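Local atomic coordinates of type III secretion system effector protein ExoU (Pseudomonas fluorescens, PDB entry 4QMK), a protein that is a type III secreted toxin that probably cleaves membrane phospholipids through a patatin-like domain and binds phosphatidylinositol 4,5-bisphosphate for plasma membrane localization. Residues A[208-216]-A[229-237]; A[590-601]-A[617-626]. One frame throughout, in Å; residues are numbered along the deposited sequence.

Interaction 1: A[208-216]-A[229-237]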
loop_
_atom_site.group_PDB
_atom_site.type_symbol
_atom_site.label_atom_id
_atom_site.label_comp_id
_atom_site.label_asym_id
_atom_site.label_seq_id
_atom_site.Cartn_x
_atom_site.Cartn_y
_atom_site.Cartn_z
ATOM N N ARG A 208 -13.039 23.802 -6.854
ATOM C CA ARG A 208 -11.871 22.927 -6.938
ATOM C C ARG A 208 -11.864 21.964 -5.769
ATOM O O ARG A 208 -11.408 22.328 -4.672
ATOM C CB ARG A 208 -10.565 23.700 -6.949
ATOM C CG ARG A 208 -10.489 24.680 -8.075
ATOM C CD ARG A 208 -9.051 24.901 -8.399
ATOM N NE ARG A 208 -8.918 25.717 -9.588
ATOM C CZ ARG A 208 -7.752 26.141 -10.059
ATOM N NH1 ARG A 208 -7.697 26.880 -11.162
ATOM N NH2 ARG A 208 -6.641 25.818 -9.420
ATOM N N PRO A 209 -12.338 20.718 -6.010
ATOM C CA PRO A 209 -12.428 19.719 -4.937
ATOM C C PRO A 209 -11.100 19.548 -4.220
ATOM O O PRO A 209 -10.049 19.634 -4.853
ATOM C CB PRO A 209 -12.800 18.428 -5.671
ATOM C CG PRO A 209 -13.437 18.870 -6.945
ATOM C CD PRO A 209 -12.823 20.200 -7.304
ATOM N N PRO A 210 -11.142 19.370 -2.897
ATOM C CA PRO A 210 -9.896 19.170 -2.162
ATOM C C PRO A 210 -9.067 18.063 -2.797
ATOM O O PRO A 210 -7.834 18.125 -2.803
ATOM C CB PRO A 210 -10.380 18.770 -0.773
ATOM C CG PRO A 210 -11.695 19.458 -0.629
ATOM C CD PRO A 210 -12.303 19.534 -1.999
ATOM N N GLU A 211 -9.762 17.069 -3.337
ATOM C CA GLU A 211 -9.144 15.952 -4.026
ATOM C C GLU A 211 -8.072 16.376 -5.034
ATOM O O GLU A 211 -6.927 15.857 -4.995
ATOM C CB GLU A 211 -10.237 15.173 -4.767
ATOM C CG GLU A 211 -10.552 13.780 -4.240
ATOM C CD GLU A 211 -11.737 13.092 -4.940
ATOM O OE1 GLU A 211 -12.402 13.693 -5.828
ATOM O OE2 GLU A 211 -12.000 11.912 -4.597
ATOM N N VAL A 212 -8.434 17.327 -5.914
ATOM C CA VAL A 212 -7.524 17.729 -6.972
ATOM C C VAL A 212 -6.444 18.678 -6.484
ATOM O O VAL A 212 -5.263 18.519 -6.847
ATOM C CB VAL A 212 -8.217 18.308 -8.236
ATOM C CG1 VAL A 212 -9.506 17.570 -8.552
ATOM C CG2 VAL A 212 -8.467 19.776 -8.104
ATOM N N THR A 213 -6.812 19.626 -5.635
ATOM C CA THR A 213 -5.845 20.588 -5.176
ATOM C C THR A 213 -4.701 19.848 -4.447
ATOM O O THR A 213 -3.531 20.198 -4.601
ATOM C CB THR A 213 -6.505 21.708 -4.333
ATOM O OG1 THR A 213 -7.147 21.129 -3.199
ATOM C CG2 THR A 213 -7.559 22.460 -5.155
ATOM N N ALA A 214 -5.030 18.782 -3.723
ATOM C CA ALA A 214 -3.998 17.984 -3.027
ATOM C C ALA A 214 -3.066 17.265 -4.008
ATOM O O ALA A 214 -1.882 17.085 -3.718
ATOM C CB ALA A 214 -4.636 16.985 -2.064
ATOM N N ILE A 215 -3.591 16.828 -5.157
ATOM C CA ILE A 215 -2.719 16.232 -6.193
ATOM C C ILE A 215 -1.777 17.340 -6.694
ATOM O O ILE A 215 -0.587 17.131 -6.846
ATOM C CB ILE A 215 -3.483 15.707 -7.436
ATOM C CG1 ILE A 215 -4.636 14.760 -7.082
ATOM C CG2 ILE A 215 -2.524 15.035 -8.393
ATOM C CD1 ILE A 215 -4.244 13.572 -6.262
ATOM N N ALA A 216 -2.342 18.524 -6.929
ATOM C CA ALA A 216 -1.594 19.688 -7.415
ATOM C C ALA A 216 -0.422 20.046 -6.524
ATOM O O ALA A 216 0.677 20.363 -7.010
ATOM C CB ALA A 216 -2.520 20.877 -7.533
ATOM N N ASP A 229 -3.968 9.123 -9.250
ATOM C CA ASP A 229 -4.167 10.532 -9.495
ATOM C C ASP A 229 -4.925 10.699 -10.756
ATOM O O ASP A 229 -5.846 11.509 -10.830
ATOM C CB ASP A 229 -2.839 11.278 -9.657
ATOM C CG ASP A 229 -2.093 11.416 -8.377
ATOM O OD1 ASP A 229 -2.753 11.435 -7.306
ATOM O OD2 ASP A 229 -0.841 11.481 -8.429
ATOM N N LEU A 230 -4.482 9.985 -11.783
ATOM C CA LEU A 230 -5.124 10.063 -13.076
ATOM C C LEU A 230 -6.610 9.724 -12.980
ATOM O O LEU A 230 -7.432 10.500 -13.408
ATOM C CB LEU A 230 -4.389 9.175 -14.092
ATOM C CG LEU A 230 -3.056 9.730 -14.629
ATOM C CD1 LEU A 230 -2.499 8.834 -15.715
ATOM C CD2 LEU A 230 -3.224 11.106 -15.208
ATOM N N GLU A 231 -6.948 8.605 -12.360
ATOM C CA GLU A 231 -8.352 8.230 -12.161
ATOM C C GLU A 231 -9.171 9.360 -11.507
ATOM O O GLU A 231 -10.232 9.725 -11.997
ATOM C CB GLU A 231 -8.441 6.982 -11.289
ATOM C CG GLU A 231 -9.833 6.624 -10.786
ATOM C CD GLU A 231 -9.751 5.697 -9.572
ATOM O OE1 GLU A 231 -9.423 6.195 -8.462
ATOM O OE2 GLU A 231 -10.013 4.474 -9.719
ATOM N N VAL A 232 -8.680 9.872 -10.388
ATOM C CA VAL A 232 -9.327 10.968 -9.653
ATOM C C VAL A 232 -9.474 12.239 -10.492
ATOM O O VAL A 232 -10.567 12.828 -10.593
ATOM C CB VAL A 232 -8.531 11.314 -8.391
ATOM C CG1 VAL A 232 -9.009 12.625 -7.809
ATOM C CG2 VAL A 232 -8.658 10.193 -7.355
ATOM N N LEU A 233 -8.380 12.624 -11.132
ATOM C CA LEU A 233 -8.378 13.785 -11.970
ATOM C C LEU A 233 -9.329 13.674 -13.152
ATOM O O LEU A 233 -9.934 14.677 -13.544
ATOM C CB LEU A 233 -6.974 14.007 -12.492
ATOM C CG LEU A 233 -5.967 14.522 -11.504
ATOM C CD1 LEU A 233 -4.617 14.676 -12.190
ATOM C CD2 LEU A 233 -6.437 15.847 -10.949
ATOM N N SER A 234 -9.430 12.476 -13.750
ATOM C CA SER A 234 -10.326 12.259 -14.919
ATOM C C SER A 234 -11.806 12.521 -14.596
ATOM O O SER A 234 -12.569 12.914 -15.465
ATOM C CB SER A 234 -10.171 10.844 -15.517
ATOM O OG SER A 234 -10.755 9.830 -14.689
ATOM N N ARG A 235 -12.200 12.335 -13.344
ATOM C CA ARG A 235 -13.586 12.603 -12.955
ATOM C C ARG A 235 -13.956 14.079 -13.085
ATOM O O ARG A 235 -15.116 14.387 -13.273
ATOM C CB ARG A 235 -13.849 12.213 -11.498
ATOM C CG ARG A 235 -13.646 10.756 -11.136
ATOM C CD ARG A 235 -13.652 10.738 -9.619
ATOM N NE ARG A 235 -12.921 9.631 -9.029
ATOM C CZ ARG A 235 -12.376 9.665 -7.810
ATOM N NH1 ARG A 235 -12.461 10.765 -7.060
ATOM N NH2 ARG A 235 -11.713 8.602 -7.352
ATOM N N HIS A 236 -12.986 14.974 -12.934
ATOM C CA HIS A 236 -13.259 16.409 -12.928
ATOM C C HIS A 236 -12.698 17.159 -14.106
ATOM O O HIS A 236 -13.042 18.323 -14.303
ATOM C CB HIS A 236 -12.704 17.056 -11.632
ATOM C CG HIS A 236 -13.115 16.336 -10.378
ATOM N ND1 HIS A 236 -14.314 16.575 -9.743
ATOM C CD2 HIS A 236 -12.506 15.351 -9.670
ATOM C CE1 HIS A 236 -14.424 15.774 -8.699
ATOM N NE2 HIS A 236 -13.343 15.020 -8.630
ATOM N N ILE A 237 -11.778 16.519 -14.837
ATOM C CA ILE A 237 -11.078 17.128 -15.976
ATOM C C ILE A 237 -11.101 16.124 -17.129
ATOM O O ILE A 237 -10.336 15.147 -17.132
ATOM C CB ILE A 237 -9.617 17.480 -15.631
ATOM C CG1 ILE A 237 -9.577 18.283 -14.337
ATOM C CG2 ILE A 237 -8.971 18.275 -16.758
ATOM C CD1 ILE A 237 -8.189 18.633 -13.860
#

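Interaction 2: A[590-601]-A[617-626]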
loop_
_atom_site.group_PDB
_atom_site.type_symbol
_atom_site.label_atom_id
_atom_site.label_comp_id
_atom_site.label_asym_id
_atom_site.label_seq_id
_atom_site.Cartn_x
_atom_site.Cartn_y
_atom_site.Cartn_z
ATOM N N GLN A 590 4.540 -26.562 -24.873
ATOM C CA GLN A 590 3.396 -27.153 -24.165
ATOM C C GLN A 590 2.721 -28.111 -25.077
ATOM O O GLN A 590 2.290 -27.709 -26.160
ATOM C CB GLN A 590 2.395 -26.053 -23.810
ATOM C CG GLN A 590 1.212 -26.512 -23.063
ATOM C CD GLN A 590 1.586 -26.867 -21.671
ATOM O OE1 GLN A 590 1.693 -28.040 -21.303
ATOM N NE2 GLN A 590 1.771 -25.867 -20.872
ATOM N N PRO A 591 2.607 -29.372 -24.661
ATOM C CA PRO A 591 1.953 -30.398 -25.455
ATOM C C PRO A 591 0.526 -30.052 -25.831
ATOM O O PRO A 591 -0.167 -29.375 -25.107
ATOM C CB PRO A 591 1.977 -31.613 -24.540
ATOM C CG PRO A 591 3.185 -31.420 -23.716
ATOM C CD PRO A 591 3.200 -29.949 -23.451
ATOM N N ALA A 592 0.114 -30.558 -26.961
ATOM C CA ALA A 592 -1.121 -30.203 -27.570
ATOM C C ALA A 592 -2.380 -30.515 -26.718
ATOM O O ALA A 592 -3.331 -29.731 -26.760
ATOM C CB ALA A 592 -1.217 -30.844 -28.946
ATOM N N ALA A 593 -2.370 -31.642 -25.988
ATOM C CA ALA A 593 -3.484 -32.046 -25.186
ATOM C C ALA A 593 -3.714 -31.027 -24.059
ATOM O O ALA A 593 -4.865 -30.684 -23.711
ATOM C CB ALA A 593 -3.280 -33.475 -24.642
ATOM N N ASN A 594 -2.622 -30.526 -23.510
ATOM C CA ASN A 594 -2.690 -29.470 -22.486
ATOM C C ASN A 594 -3.225 -28.153 -23.075
ATOM O O ASN A 594 -3.968 -27.438 -22.418
ATOM C CB ASN A 594 -1.307 -29.235 -21.836
ATOM C CG ASN A 594 -0.971 -30.263 -20.774
ATOM O OD1 ASN A 594 -1.825 -31.032 -20.344
ATOM N ND2 ASN A 594 0.266 -30.245 -20.303
ATOM N N VAL A 595 -2.853 -27.837 -24.315
ATOM C CA VAL A 595 -3.374 -26.614 -24.993
ATOM C C VAL A 595 -4.874 -26.732 -25.179
ATOM O O VAL A 595 -5.641 -25.810 -24.911
ATOM C CB VAL A 595 -2.638 -26.395 -26.361
ATOM C CG1 VAL A 595 -3.285 -25.357 -27.235
ATOM C CG2 VAL A 595 -1.194 -26.023 -26.097
ATOM N N GLU A 596 -5.300 -27.901 -25.606
ATOM C CA GLU A 596 -6.720 -28.188 -25.814
ATOM C C GLU A 596 -7.475 -28.078 -24.472
ATOM O O GLU A 596 -8.522 -27.466 -24.400
ATOM C CB GLU A 596 -6.825 -29.581 -26.398
ATOM C CG GLU A 596 -8.194 -30.047 -26.840
ATOM C CD GLU A 596 -8.117 -31.429 -27.514
ATOM O OE1 GLU A 596 -7.124 -32.192 -27.277
ATOM O OE2 GLU A 596 -9.039 -31.760 -28.292
ATOM N N LEU A 597 -6.913 -28.659 -23.418
ATOM C CA LEU A 597 -7.524 -28.642 -22.074
ATOM C C LEU A 597 -7.684 -27.193 -21.550
ATOM O O LEU A 597 -8.756 -26.793 -21.142
ATOM C CB LEU A 597 -6.657 -29.448 -21.112
ATOM C CG LEU A 597 -7.058 -29.442 -19.645
ATOM C CD1 LEU A 597 -8.307 -30.287 -19.443
ATOM C CD2 LEU A 597 -5.949 -29.977 -18.784
ATOM N N LEU A 598 -6.596 -26.424 -21.604
ATOM C CA LEU A 598 -6.591 -25.040 -21.190
ATOM C C LEU A 598 -7.546 -24.164 -22.000
ATOM O O LEU A 598 -8.244 -23.302 -21.429
ATOM C CB LEU A 598 -5.182 -24.484 -21.255
ATOM C CG LEU A 598 -4.256 -25.135 -20.215
ATOM C CD1 LEU A 598 -2.835 -24.693 -20.407
ATOM C CD2 LEU A 598 -4.671 -24.840 -18.797
ATOM N N GLN A 599 -7.606 -24.384 -23.312
ATOM C CA GLN A 599 -8.555 -23.667 -24.135
ATOM C C GLN A 599 -10.002 -23.996 -23.758
ATOM O O GLN A 599 -10.816 -23.088 -23.599
ATOM C CB GLN A 599 -8.317 -23.918 -25.614
ATOM C CG GLN A 599 -7.218 -23.040 -26.216
ATOM C CD GLN A 599 -6.830 -23.476 -27.620
ATOM O OE1 GLN A 599 -7.041 -24.628 -28.018
ATOM N NE2 GLN A 599 -6.245 -22.573 -28.365
ATOM N N ARG A 600 -10.304 -25.273 -23.586
ATOM C CA ARG A 600 -11.632 -25.677 -23.147
ATOM C C ARG A 600 -11.962 -25.006 -21.790
ATOM O O ARG A 600 -13.086 -24.516 -21.579
ATOM C CB ARG A 600 -11.737 -27.195 -23.046
ATOM C CG ARG A 600 -13.115 -27.633 -22.602
ATOM C CD ARG A 600 -13.584 -29.088 -22.745
ATOM N NE ARG A 600 -15.002 -29.105 -22.321
ATOM C CZ ARG A 600 -15.753 -30.189 -22.104
ATOM N NH1 ARG A 600 -15.271 -31.416 -22.273
ATOM N NH2 ARG A 600 -17.019 -30.036 -21.718
ATOM N N ALA A 601 -10.946 -24.898 -20.919
ATOM C CA ALA A 601 -11.118 -24.283 -19.625
ATOM C C ALA A 601 -11.500 -22.820 -19.750
ATOM O O ALA A 601 -12.291 -22.345 -18.963
ATOM C CB ALA A 601 -9.873 -24.403 -18.778
ATOM N N VAL A 617 -14.308 -26.343 -13.068
ATOM C CA VAL A 617 -13.291 -26.155 -14.125
ATOM C C VAL A 617 -11.903 -26.322 -13.582
ATOM O O VAL A 617 -11.062 -26.880 -14.260
ATOM C CB VAL A 617 -13.358 -24.786 -14.822
ATOM C CG1 VAL A 617 -12.290 -24.709 -15.903
ATOM C CG2 VAL A 617 -14.721 -24.541 -15.448
ATOM N N LEU A 618 -11.664 -25.875 -12.353
ATOM C CA LEU A 618 -10.342 -26.013 -11.765
ATOM C C LEU A 618 -10.064 -27.437 -11.376
ATOM O O LEU A 618 -8.937 -27.879 -11.511
ATOM C CB LEU A 618 -10.136 -25.092 -10.557
ATOM C CG LEU A 618 -9.697 -23.627 -10.791
ATOM C CD1 LEU A 618 -10.468 -22.901 -11.855
ATOM C CD2 LEU A 618 -9.850 -22.902 -9.478
ATOM N N ASP A 619 -11.064 -28.153 -10.889
ATOM C CA ASP A 619 -10.873 -29.554 -10.552
ATOM C C ASP A 619 -10.476 -30.358 -11.794
ATOM O O ASP A 619 -9.668 -31.284 -11.687
ATOM C CB ASP A 619 -12.106 -30.145 -9.890
ATOM C CG ASP A 619 -12.399 -29.518 -8.502
ATOM O OD1 ASP A 619 -11.444 -28.989 -7.862
ATOM O OD2 ASP A 619 -13.598 -29.580 -8.043
ATOM N N GLY A 620 -11.001 -29.989 -12.965
ATOM C CA GLY A 620 -10.629 -30.655 -14.236
ATOM C C GLY A 620 -9.163 -30.385 -14.638
ATOM O O GLY A 620 -8.503 -31.244 -15.193
ATOM N N ILE A 621 -8.660 -29.173 -14.387
ATOM C CA ILE A 621 -7.270 -28.892 -14.653
ATOM C C ILE A 621 -6.440 -29.825 -13.751
ATOM O O ILE A 621 -5.511 -30.518 -14.184
ATOM C CB ILE A 621 -6.878 -27.461 -14.273
ATOM C CG1 ILE A 621 -7.796 -26.404 -14.904
ATOM C CG2 ILE A 621 -5.445 -27.154 -14.664
ATOM C CD1 ILE A 621 -7.979 -26.516 -16.363
ATOM N N VAL A 622 -6.755 -29.788 -12.478
ATOM C CA VAL A 622 -6.057 -30.591 -11.511
ATOM C C VAL A 622 -6.030 -32.052 -11.918
ATOM O O VAL A 622 -5.034 -32.712 -11.732
ATOM C CB VAL A 622 -6.721 -30.519 -10.121
ATOM C CG1 VAL A 622 -6.156 -31.615 -9.222
ATOM C CG2 VAL A 622 -6.536 -29.136 -9.476
ATOM N N LYS A 623 -7.129 -32.541 -12.461
ATOM C CA LYS A 623 -7.260 -33.945 -12.814
ATOM C C LYS A 623 -6.539 -34.375 -14.102
ATOM O O LYS A 623 -5.988 -35.476 -14.163
ATOM C CB LYS A 623 -8.719 -34.267 -12.954
ATOM C CG LYS A 623 -9.021 -35.732 -13.140
ATOM C CD LYS A 623 -10.521 -35.981 -13.011
ATOM C CE LYS A 623 -10.856 -37.458 -12.808
ATOM N NZ LYS A 623 -12.320 -37.618 -12.494
ATOM N N HIS A 624 -6.501 -33.490 -15.105
ATOM C CA HIS A 624 -5.957 -33.860 -16.395
ATOM C C HIS A 624 -4.695 -33.161 -16.845
ATOM O O HIS A 624 -4.024 -33.656 -17.744
ATOM C CB HIS A 624 -7.006 -33.616 -17.455
ATOM C CG HIS A 624 -8.276 -34.349 -17.232
ATOM N ND1 HIS A 624 -8.462 -35.653 -17.637
ATOM C CD2 HIS A 624 -9.450 -33.948 -16.691
ATOM C CE1 HIS A 624 -9.688 -36.036 -17.317
ATOM N NE2 HIS A 624 -10.310 -35.013 -16.755
ATOM N N TYR A 625 -4.388 -31.989 -16.314
ATOM C CA TYR A 625 -3.202 -31.284 -16.783
ATOM C C TYR A 625 -1.983 -32.148 -16.512
ATOM O O TYR A 625 -1.882 -32.642 -15.433
ATOM C CB TYR A 625 -3.021 -29.999 -16.039
ATOM C CG TYR A 625 -1.886 -29.186 -16.547
ATOM C CD1 TYR A 625 -2.057 -28.361 -17.580
ATOM C CD2 TYR A 625 -0.638 -29.260 -15.982
ATOM C CE1 TYR A 625 -1.010 -27.605 -18.089
ATOM C CE2 TYR A 625 0.398 -28.460 -16.422
ATOM C CZ TYR A 625 0.211 -27.641 -17.489
ATOM O OH TYR A 625 1.233 -26.847 -17.979
ATOM N N ARG A 626 -1.104 -32.335 -17.499
ATOM C CA ARG A 626 0.127 -33.131 -17.357
ATOM C C ARG A 626 1.438 -32.329 -17.525
ATOM O O ARG A 626 1.662 -31.734 -18.564
ATOM C CB ARG A 626 0.137 -34.166 -18.468
ATOM C CG ARG A 626 -1.045 -35.129 -18.503
ATOM C CD ARG A 626 -1.112 -36.043 -17.295
ATOM N NE ARG A 626 0.165 -36.697 -17.073
ATOM C CZ ARG A 626 0.325 -37.908 -16.541
ATOM N NH1 ARG A 626 -0.739 -38.636 -16.161
ATOM N NH2 ARG A 626 1.575 -38.416 -16.419
HETATM O O HOH W 1 -3.707 -32.789 -20.381
#

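Interaction 1: A[208-216]-A[229-237]
Glu211 carries the polar side of this contact, and its two carboxylate oxygens take different partners. OE2 forms a salt bridge with Arg235 NH1 at 2.8 Å. The oxygen lies close to the guanidinium plane, at its edge, but the nitrogen comes from above the carboxylate plane. The two planes are 47° apart. Val232 CA sits over the guanidinium centre. OE1 of Glu211 accepts a longer hydrogen bond, 3.2 Å, from His236 NE2. That donor comes nearly head-on to the C-O bond, and the imidazole and carboxylate planes are steeply inclined. Fully extended beyond CG, the Glu211 chain passes Val232 CG1 on its way across to these two residues.

The His236 ring is packed as well as bonded. Pro209 CG lies over one face, 3.9 Å from the ring centroid, in a CH-pi contact. Pro209 is the N-cap residue of helix 210-221, which places its ring at the start of that helix, beside His236. Arg235 CB covers the opposite face. Val212 CG1 approaches the same ring obliquely, at CD2. Beside these polar groups the contact is apolar: Val212 CB meets Leu233 CD2 at 4.1 Å, and Ile215 CG2 faces Leu233 CD1 at 4.4 Å.

In the second shell, Glu231 OE1 pairs with Arg235 NH2 at 3.5 Å, so the arginine is shared by two carboxylates in a salt-bridge network. Ile196 of helix 183-201 packs on Leu233. Separately, Asp229 turns its OD2 to Arg218 and to the backbone N of Thr226.

The two segments belong to consecutive helices, 210-221 and 227-236. The axes of 210-216 and 229-236 come within 9.8 Å, with 131° between their directions. They form a splayed, roughly antiparallel pair of consecutive helices within the patatin-like phospholipase region.

Interaction 2: A[590-601]-A[617-626]
Asn594 lays its side-chain amide flat against the ring of Tyr625, with the two planes only 6° apart. ND2 is over one ring face, offset toward the rim. The stack sits at one end of an antiparallel helical hairpin, formed by helices 592-606 and 611-624, in the C-terminal region of ExoU. The segment axes are 10.5 Å apart and 172° from parallel.

Asn594 also grips the backbone of Arg626 at both ends of its amide. ND2 donates to Arg626 O at 2.7 Å, and Arg626 N donates almost straight to OD1. The same ND2 gives a second bond to Gln590 OE1, which it meets from above that carbonyl plane. Gln590 bends at chi2 (72°), bringing its amide round to Tyr625. There NE2 donates to Tyr625 OH at 3.1 Å, with the Gln590 amide steeply inclined to the ring. Ser584 of helix 555-585 also binds both Gln590 NE2 and Tyr625 OH.

Leu597 CD2 and Leu598 CD1 reach the edge of the Tyr625 ring. CD2 of Leu597 packs against Tyr625 CB at 4.0 Å, and both methyls of Leu597 approach His624 CB. Farther along the hairpin, Ala601 CB meets Ile621 CD1 at 3.7 Å and Val617 CG1 at 3.8 Å. Back at the Asn594 end, one water donates to both Asn594 OD1, at 2.6 Å, and His624 O.

How the interactions relate
Interactions 1 and 2 are separate contacts in different family regions, the patatin-like phospholipase region and the C-terminal region. Their centres are about 46 Å apart and their nearest atoms about 27 Å apart. They lie on opposite sides of the chain's centre and follow one another in sequence. Each pairs two helices adjacent in sequence, at different angles. Helix 183-201 backs the first pair, while helices 555-585 and 639-646 back the second. Neither contact includes Ser104, which lies in a GxSxG sequence and is probably the nucleophile, as in patatin-like phospholipases. Neither is touched by the other chain of the assembly.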